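Local coordinates for putative endonuclease/exonuclease/phosphatase family protein (Bacteroides vulgatus ATCC 8482, PDB 3G6S) that probably acts as a nuclease (endonuclease or 3'-5' RNA exonuclease) of the DNase I-like endonuclease/exonuclease/phosphatase family, at residues K1-F9 and D125-N136. Sequence-based numbering, arbitrary orientation.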
loop_
_atom_site.group_PDB
_atom_site.type_symbol
_atom_site.label_atom_id
_atom_site.label_comp_id
_atom_site.label_asym_id
_atom_site.label_seq_id
_atom_site.Cartn_x
_atom_site.Cartn_y
_atom_site.Cartn_z
ATOM N N LYS A 1 -15.581 -13.758 10.844
ATOM C CA LYS A 1 -16.915 -13.183 10.504
ATOM C C LYS A 1 -16.769 -11.876 9.701
ATOM O O LYS A 1 -17.749 -11.366 9.154
ATOM C CB LYS A 1 -17.717 -12.936 11.793
ATOM C CG LYS A 1 -19.199 -12.641 11.569
ATOM C CD LYS A 1 -20.010 -12.825 12.853
ATOM C CE LYS A 1 -19.871 -11.645 13.814
ATOM N NZ LYS A 1 -20.627 -10.450 13.331
ATOM N N THR A 2 -15.542 -11.357 9.620
ATOM C CA THR A 2 -15.254 -10.113 8.894
ATOM C C THR A 2 -14.355 -10.359 7.669
ATOM O O THR A 2 -13.155 -10.579 7.815
ATOM C CB THR A 2 -14.553 -9.081 9.831
ATOM O OG1 THR A 2 -15.341 -8.891 11.013
ATOM C CG2 THR A 2 -14.374 -7.736 9.134
ATOM N N ASP A 3 -14.932 -10.317 6.470
ATOM C CA ASP A 3 -14.168 -10.541 5.240
ATOM C C ASP A 3 -13.811 -9.238 4.533
ATOM O O ASP A 3 -14.643 -8.339 4.415
ATOM C CB ASP A 3 -14.964 -11.418 4.279
ATOM C CG ASP A 3 -15.132 -12.823 4.788
ATOM O OD1 ASP A 3 -16.242 -13.386 4.618
ATOM O OD2 ASP A 3 -14.150 -13.367 5.351
ATOM N N VAL A 4 -12.580 -9.145 4.045
ATOM C CA VAL A 4 -12.146 -7.938 3.360
ATOM C C VAL A 4 -11.092 -8.215 2.297
ATOM O O VAL A 4 -10.063 -8.827 2.574
ATOM C CB VAL A 4 -11.592 -6.902 4.378
ATOM C CG1 VAL A 4 -10.445 -7.497 5.156
ATOM C CG2 VAL A 4 -11.151 -5.651 3.659
ATOM N N ARG A 5 -11.362 -7.782 1.074
ATOM C CA ARG A 5 -10.407 -7.961 -0.002
ATOM C C ARG A 5 -9.496 -6.733 -0.011
ATOM O O ARG A 5 -9.906 -5.638 -0.383
ATOM C CB ARG A 5 -11.128 -8.105 -1.331
ATOM C CG ARG A 5 -10.183 -8.267 -2.491
ATOM C CD ARG A 5 -10.925 -8.776 -3.703
ATOM N NE ARG A 5 -11.478 -10.094 -3.442
ATOM C CZ ARG A 5 -12.342 -10.711 -4.237
ATOM N NH1 ARG A 5 -12.757 -10.121 -5.351
ATOM N NH2 ARG A 5 -12.790 -11.920 -3.919
ATOM N N TRP A 6 -8.261 -6.939 0.414
ATOM C CA TRP A 6 -7.270 -5.885 0.518
ATOM C C TRP A 6 -6.367 -5.837 -0.711
ATOM O O TRP A 6 -6.233 -6.831 -1.429
ATOM C CB TRP A 6 -6.429 -6.156 1.761
ATOM C CG TRP A 6 -6.053 -4.941 2.551
ATOM C CD1 TRP A 6 -5.097 -4.010 2.243
ATOM C CD2 TRP A 6 -6.584 -4.566 3.821
ATOM N NE1 TRP A 6 -5.004 -3.076 3.248
ATOM C CE2 TRP A 6 -5.919 -3.385 4.224
ATOM C CE3 TRP A 6 -7.579 -5.098 4.652
ATOM C CZ2 TRP A 6 -6.196 -2.744 5.436
ATOM C CZ3 TRP A 6 -7.854 -4.465 5.854
ATOM C CH2 TRP A 6 -7.172 -3.289 6.228
ATOM N N ALA A 7 -5.741 -4.687 -0.950
ATOM C CA ALA A 7 -4.833 -4.554 -2.086
ATOM C C ALA A 7 -3.846 -3.401 -1.949
ATOM O O ALA A 7 -4.192 -2.321 -1.473
ATOM C CB ALA A 7 -5.632 -4.397 -3.377
ATOM N N THR A 8 -2.606 -3.648 -2.360
ATOM C CA THR A 8 -1.569 -2.625 -2.347
ATOM C C THR A 8 -1.186 -2.418 -3.807
ATOM O O THR A 8 -0.983 -3.389 -4.542
ATOM C CB THR A 8 -0.317 -3.055 -1.538
ATOM O OG1 THR A 8 0.664 -2.009 -1.590
ATOM C CG2 THR A 8 0.293 -4.339 -2.105
ATOM N N PHE A 9 -1.084 -1.161 -4.232
ATOM C CA PHE A 9 -0.769 -0.887 -5.621
ATOM C C PHE A 9 -0.085 0.455 -5.891
ATOM O O PHE A 9 -0.583 1.517 -5.512
ATOM C CB PHE A 9 -2.066 -0.989 -6.426
ATOM C CG PHE A 9 -1.887 -0.805 -7.896
ATOM C CD1 PHE A 9 -0.813 -1.392 -8.555
ATOM C CD2 PHE A 9 -2.815 -0.077 -8.632
ATOM C CE1 PHE A 9 -0.657 -1.255 -9.933
ATOM C CE2 PHE A 9 -2.674 0.070 -10.015
ATOM C CZ PHE A 9 -1.595 -0.521 -10.670
ATOM N N ASP A 125 -15.993 -2.125 10.647
ATOM C CA ASP A 125 -16.881 -2.751 9.685
ATOM C C ASP A 125 -18.294 -2.379 10.117
ATOM O O ASP A 125 -18.784 -2.874 11.130
ATOM C CB ASP A 125 -16.707 -4.271 9.721
ATOM C CG ASP A 125 -17.474 -4.968 8.623
ATOM O OD1 ASP A 125 -16.830 -5.468 7.674
ATOM O OD2 ASP A 125 -18.724 -5.011 8.700
ATOM N N LYS A 126 -18.943 -1.501 9.360
ATOM C CA LYS A 126 -20.290 -1.078 9.711
ATOM C C LYS A 126 -21.323 -2.136 9.380
ATOM O O LYS A 126 -22.333 -1.858 8.746
ATOM C CB LYS A 126 -20.639 0.249 9.025
ATOM C CG LYS A 126 -20.542 0.219 7.527
ATOM C CD LYS A 126 -20.014 1.537 6.992
ATOM C CE LYS A 126 -20.861 2.717 7.417
ATOM N NZ LYS A 126 -20.390 3.957 6.743
ATOM N N ALA A 127 -21.062 -3.358 9.815
ATOM C CA ALA A 127 -21.976 -4.466 9.578
ATOM C C ALA A 127 -21.699 -5.495 10.660
ATOM O O ALA A 127 -22.617 -6.127 11.166
ATOM C CB ALA A 127 -21.743 -5.074 8.188
ATOM N N THR A 128 -20.425 -5.649 11.018
ATOM C CA THR A 128 -20.025 -6.593 12.054
ATOM C C THR A 128 -19.514 -5.855 13.292
ATOM O O THR A 128 -19.411 -6.437 14.365
ATOM C CB THR A 128 -18.912 -7.543 11.557
ATOM O OG1 THR A 128 -17.699 -6.805 11.370
ATOM C CG2 THR A 128 -19.314 -8.192 10.242
ATOM N N GLY A 129 -19.197 -4.571 13.137
ATOM C CA GLY A 129 -18.692 -3.788 14.255
ATOM C C GLY A 129 -17.220 -4.045 14.533
ATOM O O GLY A 129 -16.667 -3.543 15.507
ATOM N N LYS A 130 -16.581 -4.824 13.667
ATOM C CA LYS A 130 -15.172 -5.151 13.840
ATOM C C LYS A 130 -14.244 -3.970 13.603
ATOM O O LYS A 130 -14.370 -3.252 12.604
ATOM C CB LYS A 130 -14.765 -6.296 12.912
ATOM C CG LYS A 130 -13.345 -6.776 13.137
ATOM C CD LYS A 130 -13.158 -7.387 14.517
ATOM C CE LYS A 130 -11.760 -7.988 14.647
ATOM N NZ LYS A 130 -11.481 -8.601 15.986
ATOM N N ILE A 131 -13.314 -3.783 14.536
ATOM C CA ILE A 131 -12.327 -2.710 14.472
ATOM C C ILE A 131 -10.986 -3.263 14.006
ATOM O O ILE A 131 -10.556 -4.333 14.433
ATOM C CB ILE A 131 -12.138 -2.030 15.853
ATOM C CG1 ILE A 131 -13.293 -1.073 16.130
ATOM C CG2 ILE A 131 -10.841 -1.260 15.891
ATOM C CD1 ILE A 131 -14.561 -1.773 16.478
ATOM N N PHE A 132 -10.341 -2.536 13.105
ATOM C CA PHE A 132 -9.043 -2.939 12.599
ATOM C C PHE A 132 -8.297 -1.739 12.082
ATOM O O PHE A 132 -8.852 -0.652 11.979
ATOM C CB PHE A 132 -9.168 -3.978 11.487
ATOM C CG PHE A 132 -10.012 -3.547 10.328
ATOM C CD1 PHE A 132 -11.402 -3.657 10.383
ATOM C CD2 PHE A 132 -9.420 -3.103 9.147
ATOM C CE1 PHE A 132 -12.191 -3.350 9.271
ATOM C CE2 PHE A 132 -10.199 -2.791 8.030
ATOM C CZ PHE A 132 -11.591 -2.915 8.088
HETATM N N MSE A 133 -7.032 -1.926 11.754
HETATM C CA MSE A 133 -6.274 -0.805 11.269
HETATM C C MSE A 133 -5.588 -1.088 9.954
HETATM O O MSE A 133 -5.178 -2.214 9.668
HETATM C CB MSE A 133 -5.245 -0.393 12.307
HETATM C CG MSE A 133 -4.402 0.783 11.890
HETATM SE SE MSE A 133 -3.036 1.104 13.182
HETATM C CE MSE A 133 -2.895 3.008 12.954
ATOM N N ALA A 134 -5.476 -0.044 9.152
ATOM C CA ALA A 134 -4.823 -0.143 7.867
ATOM C C ALA A 134 -3.715 0.894 7.835
ATOM O O ALA A 134 -3.914 2.049 8.222
ATOM C CB ALA A 134 -5.816 0.122 6.749
ATOM N N VAL A 135 -2.545 0.467 7.378
ATOM C CA VAL A 135 -1.402 1.357 7.259
ATOM C C VAL A 135 -0.826 1.144 5.869
ATOM O O VAL A 135 -0.555 0.013 5.472
ATOM C CB VAL A 135 -0.321 1.062 8.332
ATOM C CG1 VAL A 135 0.855 2.025 8.170
ATOM C CG2 VAL A 135 -0.916 1.225 9.719
ATOM N N ASN A 136 -0.663 2.239 5.133
ATOM C CA ASN A 136 -0.141 2.211 3.776
ATOM C C ASN A 136 1.081 3.101 3.718
ATOM O O ASN A 136 1.040 4.245 4.167
ATOM C CB ASN A 136 -1.186 2.737 2.803
ATOM C CG ASN A 136 -0.749 2.594 1.376
ATOM O OD1 ASN A 136 -0.349 1.501 0.954
ATOM N ND2 ASN A 136 -0.820 3.685 0.610
HETATM O O HOH W 1 -3.059 -0.949 3.937
#
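Phe132 meets Trp6 because its chi1 of 56° sets the ring between its own backbone N and carbonyl carbon, standing up from the strand. Thr2 meets Thr128 through a different torsion: OG1 is anti to the carbonyl carbon, and CG2 lies anti to the backbone N. The two aromatic rings meet at their rims without stacking. Trp6 CH2 is 3.6 Å from Phe132 CE2, and the planes are inclined at 65°. The methyl of Ala134 lies at the edge of the six-membered ring of the indole, near its plane. At the pyrrole edge, Trp6 NE1 donates to a water at 3.0 Å. That water donates in turn to Val135 O at 3.1 Å, so it bridges the strands and satisfies the buried indole N-H. Val168 and Thr170 of the neighbouring strand 167-172 also touch the indole.

At the other end, Thr2 OG1 and Thr128 OG1 share a hydrogen bond of 3.2 Å. Thr128 OG1 also accepts from Lys130 N in an ST turn. Asp125 OD2 accepts from Thr128 N at 2.9 Å, an Asx motif; the N-H comes in on the anti side, 33° out of the carboxylate plane. Thr2 CG2 rests 3.6 Å from Asp125 OD1. Lys130 CB packs on Thr2 OG1.

Strands 2-9 and 131-136 run nearly parallel, and their axes come within 9.7 Å. They belong to different sheets, so side chains and a water, not backbone hydrogen bonds, join them. This is the face-to-face packing of two mixed sheets in the DNase I-like alpha/beta sandwich.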